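Nitrite transporter NirC (Salmonella enterica subsp. enterica serovar Typhimurium, PDB 4FC4) forms a channel of the formate/nitrite transporter family that carries nitrite into and out of the cell across the cytoplasmic membrane. Local coordinates at residues I42-N50 with L130-V141. Sequence-based numbering, arbitrary orientation.
Sequences IILIFTLGN and LLPVDTSIVHSV
Phe46 lays the CD2-CE2 side of its ring against residues 130-141. Its CB touches Leu130 CD1 and Val138 CG2, and CG again Val138 CG2; CD2 lies 3.8 Å from Ile137 CD1, CE2 3.9 Å from Val141 CB, which sits at the ring edge near its plane, and CZ, the tip, meets Val141 CG1. A long flat side chain suits this place, since it spans a full turn of the facing helix. Leu130 brings a forked tip: CD2 is 3.5 Å from Phe46 O, while CD1 lies 3.6 Å from Thr47 OG1. That hydroxyl donates to Ile43 O, one turn back, so its hydrogen is taken up inside its own helix and a methyl is a tolerable neighbour. In this FNT channel, helix 24-51, predicted to cross the membrane, meets near its C-terminal end the loop and first turn of helix 137-147; the axes of 42-50 and 137-141 run at 103° to each other. Ser136, the N-cap, accepts from Val138 N and donates to Leu130 O. With chi1 at -160°, Asn50 sets OD1 before Ile137 N (3.0 Å, 173° at the hydrogen), the donor tilted from the amide carbonyl plane. Gly49, without a side chain, lets Ile137 CD1 approach its carbonyl carbon to 3.6 Å.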
loop_
_atom_site.group_PDB
_atom_site.type_symbol
_atom_site.label_atom_id
_atom_site.label_comp_id
_atom_site.label_asym_id
_atom_site.label_seq_id
_atom_site.Cartn_x
_atom_site.Cartn_y
_atom_site.Cartn_z
ATOM N N ILE B 42 -8.341 -19.591 1.104
ATOM C CA ILE B 42 -8.298 -20.309 2.353
ATOM C C ILE B 42 -6.970 -21.102 2.463
ATOM O O ILE B 42 -6.374 -21.191 3.538
ATOM C CB ILE B 42 -9.443 -21.350 2.463
ATOM C CG1 ILE B 42 -10.759 -20.691 2.879
ATOM C CG2 ILE B 42 -9.027 -22.408 3.506
ATOM C CD1 ILE B 42 -10.819 -20.168 4.336
ATOM N N ILE B 43 -6.517 -21.705 1.363
ATOM C CA ILE B 43 -5.278 -22.455 1.405
ATOM C C ILE B 43 -4.173 -21.464 1.793
ATOM O O ILE B 43 -3.350 -21.779 2.673
ATOM C CB ILE B 43 -4.956 -23.177 0.073
ATOM C CG1 ILE B 43 -6.035 -24.245 -0.231
ATOM C CG2 ILE B 43 -3.564 -23.815 0.184
ATOM C CD1 ILE B 43 -6.068 -24.780 -1.643
ATOM N N LEU B 44 -4.209 -20.251 1.215
ATOM C CA LEU B 44 -3.141 -19.271 1.447
ATOM C C LEU B 44 -3.055 -18.970 2.946
ATOM O O LEU B 44 -1.989 -19.048 3.569
ATOM C CB LEU B 44 -3.363 -17.976 0.653
ATOM C CG LEU B 44 -2.477 -16.781 1.092
ATOM C CD1 LEU B 44 -0.982 -17.147 1.123
ATOM C CD2 LEU B 44 -2.695 -15.614 0.124
ATOM N N ILE B 45 -4.192 -18.669 3.552
ATOM C CA ILE B 45 -4.109 -18.087 4.900
ATOM C C ILE B 45 -3.913 -19.190 5.929
ATOM O O ILE B 45 -3.279 -18.980 6.921
ATOM C CB ILE B 45 -5.324 -17.211 5.249
ATOM C CG1 ILE B 45 -6.609 -18.069 5.262
ATOM C CG2 ILE B 45 -5.433 -16.019 4.292
ATOM C CD1 ILE B 45 -7.758 -17.395 6.006
ATOM N N PHE B 46 -4.422 -20.385 5.672
ATOM C CA PHE B 46 -4.069 -21.516 6.544
ATOM C C PHE B 46 -2.613 -21.969 6.428
ATOM O O PHE B 46 -2.036 -22.355 7.408
ATOM C CB PHE B 46 -5.069 -22.640 6.392
ATOM C CG PHE B 46 -6.302 -22.372 7.151
ATOM C CD1 PHE B 46 -7.236 -21.427 6.663
ATOM C CD2 PHE B 46 -6.507 -22.960 8.425
ATOM C CE1 PHE B 46 -8.385 -21.107 7.396
ATOM C CE2 PHE B 46 -7.657 -22.665 9.146
ATOM C CZ PHE B 46 -8.601 -21.745 8.620
ATOM N N THR B 47 -2.010 -21.882 5.248
ATOM C CA THR B 47 -0.594 -22.130 5.120
ATOM C C THR B 47 0.175 -21.133 5.968
ATOM O O THR B 47 1.117 -21.496 6.670
ATOM C CB THR B 47 -0.192 -22.031 3.627
ATOM O OG1 THR B 47 -1.070 -22.936 2.906
ATOM C CG2 THR B 47 1.278 -22.453 3.381
ATOM N N LEU B 48 -0.214 -19.870 5.924
ATOM C CA LEU B 48 0.542 -18.889 6.630
ATOM C C LEU B 48 0.337 -19.036 8.139
ATOM O O LEU B 48 1.310 -19.001 8.913
ATOM C CB LEU B 48 0.191 -17.479 6.130
ATOM C CG LEU B 48 0.539 -17.199 4.641
ATOM C CD1 LEU B 48 0.012 -15.809 4.246
ATOM C CD2 LEU B 48 2.038 -17.283 4.398
ATOM N N GLY B 49 -0.922 -19.188 8.544
ATOM C CA GLY B 49 -1.294 -19.246 9.952
ATOM C C GLY B 49 -0.680 -20.450 10.582
ATOM O O GLY B 49 -0.266 -20.388 11.736
ATOM N N ASN B 50 -0.576 -21.534 9.811
ATOM C CA ASN B 50 -0.039 -22.816 10.299
ATOM C C ASN B 50 1.381 -22.708 10.807
ATOM O O ASN B 50 1.759 -23.485 11.639
ATOM C CB ASN B 50 -0.176 -23.996 9.301
ATOM C CG ASN B 50 -0.072 -25.374 10.007
ATOM O OD1 ASN B 50 -0.787 -25.653 10.979
ATOM N ND2 ASN B 50 0.784 -26.236 9.511
ATOM N N LEU B 130 -0.606 -29.014 4.513
ATOM C CA LEU B 130 -1.552 -28.774 5.583
ATOM C C LEU B 130 -2.334 -30.023 6.033
ATOM O O LEU B 130 -2.953 -30.002 7.116
ATOM C CB LEU B 130 -2.573 -27.749 5.131
ATOM C CG LEU B 130 -2.127 -26.297 4.999
ATOM C CD1 LEU B 130 -3.240 -25.487 4.348
ATOM C CD2 LEU B 130 -1.768 -25.731 6.364
ATOM N N LEU B 131 -2.311 -31.089 5.212
ATOM C CA LEU B 131 -3.196 -32.257 5.356
ATOM C C LEU B 131 -2.742 -33.374 6.260
ATOM O O LEU B 131 -3.574 -33.841 7.054
ATOM C CB LEU B 131 -3.521 -32.884 4.005
ATOM C CG LEU B 131 -4.052 -31.820 3.048
ATOM C CD1 LEU B 131 -4.296 -32.407 1.664
ATOM C CD2 LEU B 131 -5.276 -31.106 3.620
ATOM N N PRO B 132 -1.450 -33.834 6.121
ATOM C CA PRO B 132 -1.018 -35.096 6.733
ATOM C C PRO B 132 -0.782 -35.034 8.242
ATOM O O PRO B 132 -0.946 -36.057 8.919
ATOM C CB PRO B 132 0.286 -35.429 5.986
ATOM C CG PRO B 132 0.863 -34.086 5.654
ATOM C CD PRO B 132 -0.308 -33.158 5.447
ATOM N N VAL B 133 -0.417 -33.858 8.770
ATOM C CA VAL B 133 -0.189 -33.769 10.230
ATOM C C VAL B 133 -1.474 -33.494 11.049
ATOM O O VAL B 133 -2.175 -32.512 10.756
ATOM C CB VAL B 133 0.980 -32.816 10.587
ATOM C CG1 VAL B 133 1.351 -32.944 12.062
ATOM C CG2 VAL B 133 2.197 -33.125 9.713
ATOM N N ASP B 134 -1.773 -34.365 12.041
ATOM C CA ASP B 134 -2.934 -34.198 12.958
ATOM C C ASP B 134 -2.958 -32.845 13.695
ATOM O O ASP B 134 -4.019 -32.282 14.032
ATOM C CB ASP B 134 -3.049 -35.368 13.966
ATOM C CG ASP B 134 -1.880 -35.424 15.003
ATOM O OD1 ASP B 134 -0.834 -34.755 14.848
ATOM O OD2 ASP B 134 -2.010 -36.168 15.996
ATOM N N THR B 135 -1.776 -32.302 13.907
ATOM C CA THR B 135 -1.682 -31.043 14.595
ATOM C C THR B 135 -1.987 -29.792 13.751
ATOM O O THR B 135 -2.127 -28.713 14.325
ATOM C CB THR B 135 -0.320 -30.865 15.251
ATOM O OG1 THR B 135 -0.380 -29.657 15.997
ATOM C CG2 THR B 135 0.774 -30.730 14.212
ATOM N N SER B 136 -2.064 -29.936 12.421
ATOM C CA SER B 136 -2.385 -28.844 11.535
ATOM C C SER B 136 -3.598 -27.992 11.978
ATOM O O SER B 136 -4.680 -28.538 12.344
ATOM C CB SER B 136 -2.643 -29.373 10.116
ATOM O OG SER B 136 -3.256 -28.374 9.255
ATOM N N ILE B 137 -3.450 -26.669 11.837
ATOM C CA ILE B 137 -4.545 -25.773 12.195
ATOM C C ILE B 137 -5.792 -25.987 11.342
ATOM O O ILE B 137 -6.887 -25.634 11.780
ATOM C CB ILE B 137 -4.151 -24.257 12.291
ATOM C CG1 ILE B 137 -3.772 -23.649 10.936
ATOM C CG2 ILE B 137 -3.014 -24.091 13.305
ATOM C CD1 ILE B 137 -3.829 -22.095 10.928
ATOM N N VAL B 138 -5.619 -26.533 10.142
ATOM C CA VAL B 138 -6.744 -26.960 9.302
ATOM C C VAL B 138 -7.614 -27.912 10.110
ATOM O O VAL B 138 -8.835 -27.748 10.144
ATOM C CB VAL B 138 -6.281 -27.580 7.927
ATOM C CG1 VAL B 138 -7.288 -28.548 7.301
ATOM C CG2 VAL B 138 -5.936 -26.496 6.897
ATOM N N HIS B 139 -7.010 -28.873 10.799
ATOM C CA HIS B 139 -7.817 -29.824 11.634
ATOM C C HIS B 139 -8.381 -29.256 12.903
ATOM O O HIS B 139 -9.559 -29.508 13.204
ATOM C CB HIS B 139 -7.087 -31.125 11.885
ATOM C CG HIS B 139 -6.631 -31.767 10.626
ATOM N ND1 HIS B 139 -5.363 -32.165 10.428
ATOM C CD2 HIS B 139 -7.304 -31.972 9.422
ATOM C CE1 HIS B 139 -5.241 -32.649 9.177
ATOM N NE2 HIS B 139 -6.431 -32.537 8.565
ATOM N N SER B 140 -7.603 -28.456 13.641
ATOM C CA SER B 140 -8.124 -27.955 14.891
ATOM C C SER B 140 -9.175 -26.854 14.637
ATOM O O SER B 140 -10.200 -26.775 15.324
ATOM C CB SER B 140 -7.014 -27.540 15.827
ATOM O OG SER B 140 -6.212 -26.566 15.219
ATOM N N VAL B 141 -8.980 -26.035 13.613
ATOM C CA VAL B 141 -9.983 -24.984 13.330
ATOM C C VAL B 141 -11.292 -25.564 12.747
ATOM O O VAL B 141 -12.370 -25.158 13.161
ATOM C CB VAL B 141 -9.385 -23.816 12.490
ATOM C CG1 VAL B 141 -10.421 -22.738 12.157
ATOM C CG2 VAL B 141 -8.261 -23.207 13.263
#